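Local coordinates for leucine-rich repeat protein (Bacteroides thetaiotaomicron, PDB 4ECN), which is of unknown function, but its leucine-rich repeat solenoid and extracellular character suggest that it binds other proteins, at residues Ile383-Lys388 and Leu575-Cys580; Glu622-Ser627 and Asn636-Lys641. All blocks are in the same frame, centred on the assembly; numbering follows the deposited sequence.

Interaction 1: Ile383-Lys388 and Leu575-Cys580; sequences IRMHYK and LGLLDC
The flat groups that meet here, on the flank of a leucine-rich repeat solenoid, are the Tyr387 ring and the Asp579 carboxylate, with OD2 of Asp579 coming obliquely to CE2 of Tyr387 at 3.6 Å. The two side chains cross at about a right angle and their planes are turned 37° apart; between the segments this is a plain contact of a carboxylate oxygen with a ring C-H carbon, and OD2 has its hydrogen bond outside them. The Tyr387 ring also meets those of Tyr554 (planes at about 60°) and Phe391 (about 45°).

Leu575, Leu578 and Cys580 fit the inward positions of the LxxLxL repeat pattern, whereas Leu577 and Asp579 project from the other face of the sheet, whose strands run parallel around 577-579, and there meet a helical excursion of the chain. Met385, present as selenomethionine, reaches Leu577 tip to tip, its bends at chi2 and chi3 curling the selenoether end onto one methyl, with SE and CE both 4.0 Å from CD1 of Leu577. Asp579 OD1 accepts a bond from the backbone N of Val581, which steadies the carboxylate beside the ring.

Lys388 completes the contact with its aliphatic part. While its NZ makes salt bridges to Asp393 and Asp599, its CD packs 3.9 Å from the same CD1 of Leu577.

Interaction 2: Glu622-Ser627 and Asn636-Lys641; sequences EGLGFS and NIFNAK
Leu624 is the first residue of 622-627 to meet the loop 636-641, sending CD1 to within 3.6 Å of CE1 of Phe638. Its backbone belongs to a short strand of the leucine-rich repeat solenoid, bonded to Ser648 and Asp650 of the following strand, and its side chain points into the coil. The methyl arrives at the edge of the Phe638 ring, close to the ring plane, with the two side chains approaching from opposite directions.

Gly625 carries the strand onward by pairing with Leu600 and Leu602 on its other flank, and Phe626 then turns inward in its turn. With CG anti to the carbonyl carbon (chi1 -44°), its ring extends toward the loop, and CZ of Phe626 stands 3.9 Å from CZ of Phe638, in the plane of the latter ring. Phe626 CZ also approaches CD1 of Ile637, at 4.3 Å. The face of Phe638 is used differently: CG1 of its own neighbour Ile637 sits 3.6 Å above the plane, offset toward the rim. Further rings extend the cluster along the solenoid, Phe651 meeting Phe626 nearly parallel and Phe617 meeting Phe638. The strand has ended at Gly625; the carbonyl O of Phe626 accepts a bond from Asn654 ND2, in keeping with the asparagine bonding of leucine-rich repeats.

All four touching side chains are buried hydrocarbon, so cohesion between the strand and the returning side of the coil comes from shape and exclusion of water: the rim of Phe638 takes Leu624 and Phe626, while Ile637 lies over one face.

How the interactions relate
Both interactions are buried and use strands of the same solenoid, but they lie on opposite faces of those strands, interaction 1 on the outward face and interaction 2 on the inner one. Interaction 2 belongs to the hydrophobic interior, joining segments nine residues apart at their closest ends, and its chemistry is wholly apolar and rich in aromatic rings. Interaction 1 is long-range, linking segments 187 residues apart, and packs a helical excursion against its strand; there a leucine, a selenomethionine and a tyrosine are mixed with a lysine and an aspartate, and the lysine's charge is met outside the two segments. Their centres are about 17 Å apart and the nearest atoms about 5 Å, without touching.

Interaction 1: Ile383-Lys388 and Leu575-Cys580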
ATOM      1  N   ILE A 383      -6.168  -8.909  -5.414  1.00 44.08           N
ATOM      2  CA  ILE A 383      -5.305  -7.727  -5.453  1.00 44.46           C
ATOM      3  C   ILE A 383      -6.090  -6.540  -6.022  1.00 46.24           C
ATOM      4  O   ILE A 383      -5.968  -5.429  -5.485  1.00 46.50           O
ATOM      5  CB  ILE A 383      -3.991  -7.988  -6.264  1.00 48.74           C
ATOM      6  CG1 ILE A 383      -3.041  -9.000  -5.553  1.00 49.37           C
ATOM      7  CG2 ILE A 383      -3.257  -6.692  -6.583  1.00 49.54           C
ATOM      8  CD1 ILE A 383      -2.522  -8.632  -4.061  1.00 50.71           C
ATOM      9  N   ARG A 384      -6.891  -6.766  -7.088  1.00 40.07           N
ATOM     10  CA  ARG A 384      -7.718  -5.696  -7.673  1.00 39.38           C
ATOM     11  C   ARG A 384      -8.798  -5.187  -6.667  1.00 43.79           C
ATOM     12  O   ARG A 384      -9.139  -3.999  -6.672  1.00 43.89           O
ATOM     13  CB  ARG A 384      -8.401  -6.193  -8.950  1.00 37.14           C
ATOM     14  CG  ARG A 384      -7.503  -6.295 -10.150  1.00 33.78           C
ATOM     15  CD  ARG A 384      -8.127  -7.178 -11.196  1.00 37.24           C
ATOM     16  NE  ARG A 384      -7.537  -6.941 -12.512  1.00 48.16           N
ATOM     17  CZ  ARG A 384      -8.017  -7.428 -13.654  1.00 61.84           C
ATOM     18  NH1 ARG A 384      -9.114  -8.177 -13.655  1.00 44.51           N
ATOM     19  NH2 ARG A 384      -7.423  -7.143 -14.806  1.00 53.80           N
HETATM   20  N   MSE A 385      -9.322  -6.092  -5.811  1.00 38.14           N
HETATM   21  CA  MSE A 385     -10.354  -5.782  -4.825  1.00 36.68           C
HETATM   22  C   MSE A 385      -9.757  -5.217  -3.529  1.00 43.08           C
HETATM   23  O   MSE A 385     -10.540  -4.872  -2.619  1.00 43.92           O
HETATM   24  CB  MSE A 385     -11.222  -7.041  -4.489  1.00 37.97           C
HETATM   25  CG  MSE A 385     -12.119  -7.561  -5.636  1.00 44.03           C
HETATM   26 SE   MSE A 385     -13.231  -6.240  -6.596  0.75 51.13          SE
HETATM   27  CE  MSE A 385     -12.035  -5.783  -8.021  1.00 47.61           C
ATOM     28  N   HIS A 386      -8.398  -5.107  -3.426  1.00 38.76           N
ATOM     29  CA  HIS A 386      -7.773  -4.597  -2.199  1.00 37.21           C
ATOM     30  C   HIS A 386      -8.232  -3.169  -1.910  1.00 43.87           C
ATOM     31  O   HIS A 386      -8.689  -2.942  -0.787  1.00 44.38           O
ATOM     32  CB  HIS A 386      -6.254  -4.661  -2.241  1.00 37.02           C
ATOM     33  CG  HIS A 386      -5.628  -4.369  -0.916  1.00 40.03           C
ATOM     34  ND1 HIS A 386      -5.118  -3.113  -0.615  1.00 41.72           N
ATOM     35  CD2 HIS A 386      -5.487  -5.169   0.170  1.00 41.78           C
ATOM     36  CE1 HIS A 386      -4.641  -3.203   0.619  1.00 41.04           C
ATOM     37  NE2 HIS A 386      -4.859  -4.416   1.141  1.00 41.40           N
ATOM     38  N   TYR A 387      -8.208  -2.234  -2.923  1.00 40.99           N
ATOM     39  CA  TYR A 387      -8.668  -0.851  -2.714  1.00 40.81           C
ATOM     40  C   TYR A 387     -10.086  -0.841  -2.117  1.00 42.63           C
ATOM     41  O   TYR A 387     -10.333  -0.159  -1.117  1.00 41.75           O
ATOM     42  CB  TYR A 387      -8.628   0.003  -4.005  1.00 43.07           C
ATOM     43  CG  TYR A 387      -8.802   1.494  -3.743  1.00 46.22           C
ATOM     44  CD1 TYR A 387      -7.718   2.296  -3.416  1.00 47.61           C
ATOM     45  CD2 TYR A 387     -10.063   2.088  -3.770  1.00 48.68           C
ATOM     46  CE1 TYR A 387      -7.875   3.655  -3.142  1.00 49.07           C
ATOM     47  CE2 TYR A 387     -10.236   3.449  -3.482  1.00 49.93           C
ATOM     48  CZ  TYR A 387      -9.138   4.228  -3.161  1.00 56.18           C
ATOM     49  OH  TYR A 387      -9.301   5.569  -2.887  1.00 55.08           O
ATOM     50  N   LYS A 388     -10.989  -1.643  -2.695  1.00 38.07           N
ATOM     51  CA  LYS A 388     -12.381  -1.737  -2.267  1.00 36.94           C
ATOM     52  C   LYS A 388     -12.473  -2.138  -0.789  1.00 41.67           C
ATOM     53  O   LYS A 388     -13.194  -1.487  -0.043  1.00 41.31           O
ATOM     54  CB  LYS A 388     -13.135  -2.735  -3.154  1.00 37.64           C
ATOM     55  CG  LYS A 388     -14.642  -2.603  -3.066  1.00 43.76           C
ATOM     56  CD  LYS A 388     -15.361  -3.431  -4.125  1.00 51.80           C
ATOM     57  CE  LYS A 388     -15.467  -4.922  -3.857  1.00 60.94           C
ATOM     58  NZ  LYS A 388     -16.652  -5.269  -3.031  1.00 70.43           N
ATOM     59  N   LEU A 575     -17.605  -2.643 -18.299  1.00 49.83           N
ATOM     60  CA  LEU A 575     -17.417  -2.099 -16.951  1.00 47.86           C
ATOM     61  C   LEU A 575     -18.176  -2.961 -15.932  1.00 51.69           C
ATOM     62  O   LEU A 575     -19.281  -3.431 -16.230  1.00 51.92           O
ATOM     63  CB  LEU A 575     -17.863  -0.630 -16.889  1.00 47.61           C
ATOM     64  CG  LEU A 575     -17.569   0.144 -15.589  1.00 50.65           C
ATOM     65  CD1 LEU A 575     -16.080   0.435 -15.431  1.00 50.68           C
ATOM     66  CD2 LEU A 575     -18.322   1.446 -15.566  1.00 50.34           C
ATOM     67  N   GLY A 576     -17.541  -3.182 -14.773  1.00 46.36           N
ATOM     68  CA  GLY A 576     -18.043  -4.013 -13.684  1.00 44.56           C
ATOM     69  C   GLY A 576     -17.867  -3.421 -12.303  1.00 48.11           C
ATOM     70  O   GLY A 576     -18.557  -3.839 -11.372  1.00 48.38           O
ATOM     71  N   LEU A 577     -16.947  -2.445 -12.140  1.00 43.30           N
ATOM     72  CA  LEU A 577     -16.726  -1.755 -10.853  1.00 40.30           C
ATOM     73  C   LEU A 577     -16.577  -0.281 -11.090  1.00 43.43           C
ATOM     74  O   LEU A 577     -15.790   0.122 -11.940  1.00 43.41           O
ATOM     75  CB  LEU A 577     -15.494  -2.295 -10.089  1.00 38.70           C
ATOM     76  CG  LEU A 577     -15.184  -1.681  -8.718  1.00 40.70           C
ATOM     77  CD1 LEU A 577     -14.504  -2.676  -7.835  1.00 40.03           C
ATOM     78  CD2 LEU A 577     -14.352  -0.399  -8.829  1.00 40.66           C
ATOM     79  N   LEU A 578     -17.282   0.525 -10.296  1.00 39.96           N
ATOM     80  CA  LEU A 578     -17.188   1.970 -10.382  1.00 39.86           C
ATOM     81  C   LEU A 578     -17.220   2.573  -8.991  1.00 43.83           C
ATOM     82  O   LEU A 578     -18.176   2.348  -8.256  1.00 44.42           O
ATOM     83  CB  LEU A 578     -18.301   2.546 -11.255  1.00 40.44           C
ATOM     84  CG  LEU A 578     -18.315   4.046 -11.386  1.00 45.95           C
ATOM     85  CD1 LEU A 578     -17.154   4.532 -12.241  1.00 46.64           C
ATOM     86  CD2 LEU A 578     -19.617   4.504 -11.972  1.00 50.01           C
ATOM     87  N   ASP A 579     -16.156   3.322  -8.641  1.00 39.38           N
ATOM     88  CA  ASP A 579     -15.945   4.044  -7.394  1.00 38.61           C
ATOM     89  C   ASP A 579     -15.852   5.534  -7.693  1.00 47.99           C
ATOM     90  O   ASP A 579     -14.901   5.958  -8.340  1.00 49.05           O
ATOM     91  CB  ASP A 579     -14.665   3.537  -6.688  1.00 39.09           C
ATOM     92  CG  ASP A 579     -13.990   4.541  -5.756  1.00 46.87           C
ATOM     93  OD1 ASP A 579     -14.689   5.154  -4.947  1.00 49.24           O
ATOM     94  OD2 ASP A 579     -12.749   4.682  -5.823  1.00 50.53           O
ATOM     95  N   CYS A 580     -16.823   6.323  -7.216  1.00 47.64           N
ATOM     96  CA  CYS A 580     -16.875   7.776  -7.340  1.00 49.62           C
ATOM     97  C   CYS A 580     -17.090   8.405  -5.999  1.00 50.51           C
ATOM     98  O   CYS A 580     -17.676   9.487  -5.907  1.00 52.13           O
ATOM     99  CB  CYS A 580     -17.966   8.197  -8.307  1.00 53.12           C
ATOM    100  SG  CYS A 580     -17.466   8.105 -10.026  1.00 59.65           S
TER

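Interaction 2: Glu622-Ser627 and Asn636-Lys641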
ATOM      1  N   GLU A 622     -22.474  -7.683  -4.005  1.00 41.65           N
ATOM      2  CA  GLU A 622     -22.546  -7.850  -2.560  1.00 41.10           C
ATOM      3  C   GLU A 622     -23.266  -6.603  -1.970  1.00 45.93           C
ATOM      4  O   GLU A 622     -24.447  -6.710  -1.660  1.00 48.02           O
ATOM      5  CB  GLU A 622     -21.177  -8.125  -1.918  1.00 41.71           C
ATOM      6  CG  GLU A 622     -21.226  -8.277  -0.400  1.00 52.95           C
ATOM      7  CD  GLU A 622     -22.285  -9.177   0.221  1.00 85.41           C
ATOM      8  OE1 GLU A 622     -22.461 -10.333  -0.237  1.00 90.17           O
ATOM      9  OE2 GLU A 622     -22.919  -8.723   1.203  1.00 78.45           O
ATOM     10  N   GLY A 623     -22.598  -5.449  -1.895  1.00 39.69           N
ATOM     11  CA  GLY A 623     -23.177  -4.217  -1.365  1.00 38.51           C
ATOM     12  C   GLY A 623     -22.886  -3.000  -2.217  1.00 44.38           C
ATOM     13  O   GLY A 623     -21.741  -2.774  -2.648  1.00 46.57           O
ATOM     14  N   LEU A 624     -23.941  -2.224  -2.489  1.00 38.64           N
ATOM     15  CA  LEU A 624     -23.911  -0.997  -3.285  1.00 36.64           C
ATOM     16  C   LEU A 624     -23.977   0.230  -2.376  1.00 41.69           C
ATOM     17  O   LEU A 624     -24.678   0.197  -1.362  1.00 42.88           O
ATOM     18  CB  LEU A 624     -25.087  -1.012  -4.247  1.00 36.17           C
ATOM     19  CG  LEU A 624     -25.230  -2.222  -5.159  1.00 39.65           C
ATOM     20  CD1 LEU A 624     -26.493  -2.114  -5.943  1.00 39.66           C
ATOM     21  CD2 LEU A 624     -24.064  -2.341  -6.129  1.00 40.74           C
ATOM     22  N   GLY A 625     -23.246   1.287  -2.721  1.00 36.98           N
ATOM     23  CA  GLY A 625     -23.207   2.491  -1.902  1.00 36.11           C
ATOM     24  C   GLY A 625     -23.736   3.728  -2.584  1.00 42.48           C
ATOM     25  O   GLY A 625     -23.245   4.112  -3.656  1.00 43.17           O
ATOM     26  N   PHE A 626     -24.766   4.343  -1.967  1.00 39.41           N
ATOM     27  CA  PHE A 626     -25.386   5.589  -2.431  1.00 40.31           C
ATOM     28  C   PHE A 626     -25.545   6.544  -1.255  1.00 45.47           C
ATOM     29  O   PHE A 626     -26.315   7.508  -1.338  1.00 47.55           O
ATOM     30  CB  PHE A 626     -26.753   5.338  -3.100  1.00 42.92           C
ATOM     31  CG  PHE A 626     -26.838   4.183  -4.069  1.00 45.16           C
ATOM     32  CD1 PHE A 626     -27.167   2.905  -3.626  1.00 47.49           C
ATOM     33  CD2 PHE A 626     -26.613   4.377  -5.427  1.00 47.73           C
ATOM     34  CE1 PHE A 626     -27.255   1.848  -4.516  1.00 48.41           C
ATOM     35  CE2 PHE A 626     -26.704   3.317  -6.322  1.00 50.38           C
ATOM     36  CZ  PHE A 626     -27.020   2.059  -5.860  1.00 48.37           C
ATOM     37  N   SER A 627     -24.851   6.263  -0.143  1.00 39.83           N
ATOM     38  CA  SER A 627     -24.960   7.054   1.065  1.00 38.90           C
ATOM     39  C   SER A 627     -24.321   8.408   0.903  1.00 45.56           C
ATOM     40  O   SER A 627     -23.494   8.599   0.018  1.00 46.41           O
ATOM     41  CB  SER A 627     -24.312   6.333   2.240  1.00 40.46           C
ATOM     42  OG  SER A 627     -22.901   6.426   2.146  1.00 47.11           O
ATOM     43  N   ASN A 636     -35.553   3.370  -9.060  1.00 46.78           N
ATOM     44  CA  ASN A 636     -36.155   2.112  -9.524  1.00 46.78           C
ATOM     45  C   ASN A 636     -35.184   1.365 -10.491  1.00 52.99           C
ATOM     46  O   ASN A 636     -35.531   1.073 -11.650  1.00 54.97           O
ATOM     47  CB  ASN A 636     -37.506   2.382 -10.190  1.00 42.51           C
ATOM     48  CG  ASN A 636     -38.348   1.148 -10.359  1.00 61.28           C
ATOM     49  OD1 ASN A 636     -38.171   0.132  -9.677  1.00 63.64           O
ATOM     50  ND2 ASN A 636     -39.329   1.228 -11.226  1.00 50.13           N
ATOM     51  N   ILE A 637     -33.968   1.039  -9.987  1.00 46.71           N
ATOM     52  CA  ILE A 637     -32.924   0.389 -10.776  1.00 45.12           C
ATOM     53  C   ILE A 637     -32.657  -1.060 -10.308  1.00 48.53           C
ATOM     54  O   ILE A 637     -31.675  -1.661 -10.755  1.00 48.09           O
ATOM     55  CB  ILE A 637     -31.618   1.222 -10.747  1.00 47.16           C
ATOM     56  CG1 ILE A 637     -31.135   1.510  -9.312  1.00 46.01           C
ATOM     57  CG2 ILE A 637     -31.787   2.509 -11.564  1.00 48.67           C
ATOM     58  CD1 ILE A 637     -29.672   1.980  -9.217  1.00 49.41           C
ATOM     59  N   PHE A 638     -33.542  -1.634  -9.469  1.00 45.18           N
ATOM     60  CA  PHE A 638     -33.401  -3.010  -8.968  1.00 44.58           C
ATOM     61  C   PHE A 638     -34.642  -3.822  -9.331  1.00 49.33           C
ATOM     62  O   PHE A 638     -35.570  -3.258  -9.895  1.00 50.38           O
ATOM     63  CB  PHE A 638     -33.154  -3.028  -7.448  1.00 45.27           C
ATOM     64  CG  PHE A 638     -32.138  -2.011  -6.980  1.00 45.90           C
ATOM     65  CD1 PHE A 638     -30.784  -2.206  -7.196  1.00 47.50           C
ATOM     66  CD2 PHE A 638     -32.541  -0.850  -6.334  1.00 47.73           C
ATOM     67  CE1 PHE A 638     -29.849  -1.264  -6.772  1.00 47.83           C
ATOM     68  CE2 PHE A 638     -31.601   0.100  -5.923  1.00 49.88           C
ATOM     69  CZ  PHE A 638     -30.261  -0.119  -6.140  1.00 47.04           C
ATOM     70  N   ASN A 639     -34.642  -5.139  -9.074  1.00 45.42           N
ATOM     71  CA  ASN A 639     -35.786  -5.996  -9.375  1.00 46.46           C
ATOM     72  C   ASN A 639     -35.922  -7.041  -8.293  1.00 52.97           C
ATOM     73  O   ASN A 639     -35.033  -7.861  -8.143  1.00 54.05           O
ATOM     74  CB  ASN A 639     -35.656  -6.647 -10.758  1.00 47.87           C
ATOM     75  CG  ASN A 639     -36.880  -7.393 -11.270  1.00 67.15           C
ATOM     76  OD1 ASN A 639     -38.009  -7.279 -10.759  1.00 61.32           O
ATOM     77  ND2 ASN A 639     -36.678  -8.148 -12.340  1.00 58.80           N
ATOM     78  N   ALA A 640     -37.027  -7.017  -7.541  1.00 49.79           N
ATOM     79  CA  ALA A 640     -37.263  -7.959  -6.460  1.00 49.52           C
ATOM     80  C   ALA A 640     -37.635  -9.342  -7.003  1.00 56.13           C
ATOM     81  O   ALA A 640     -37.605 -10.329  -6.254  1.00 55.93           O
ATOM     82  CB  ALA A 640     -38.358  -7.432  -5.555  1.00 49.90           C
ATOM     83  N   LYS A 641     -37.979  -9.410  -8.314  1.00 54.15           N
ATOM     84  CA  LYS A 641     -38.329 -10.648  -9.015  1.00 55.12           C
ATOM     85  C   LYS A 641     -37.044 -11.395  -9.479  1.00 60.22           C
ATOM     86  O   LYS A 641     -37.134 -12.506 -10.031  1.00 61.58           O
ATOM     87  CB  LYS A 641     -39.279 -10.367 -10.205  1.00 58.30           C
ATOM     88  CG  LYS A 641     -40.743 -10.240  -9.759  1.00 76.24           C
ATOM     89  CD  LYS A 641     -41.781 -10.114 -10.886  1.00 84.09           C
ATOM     90  CE  LYS A 641     -41.929  -8.717 -11.452  1.00 97.81           C
ATOM     91  NZ  LYS A 641     -43.002  -8.643 -12.483  1.00107.73           N
TER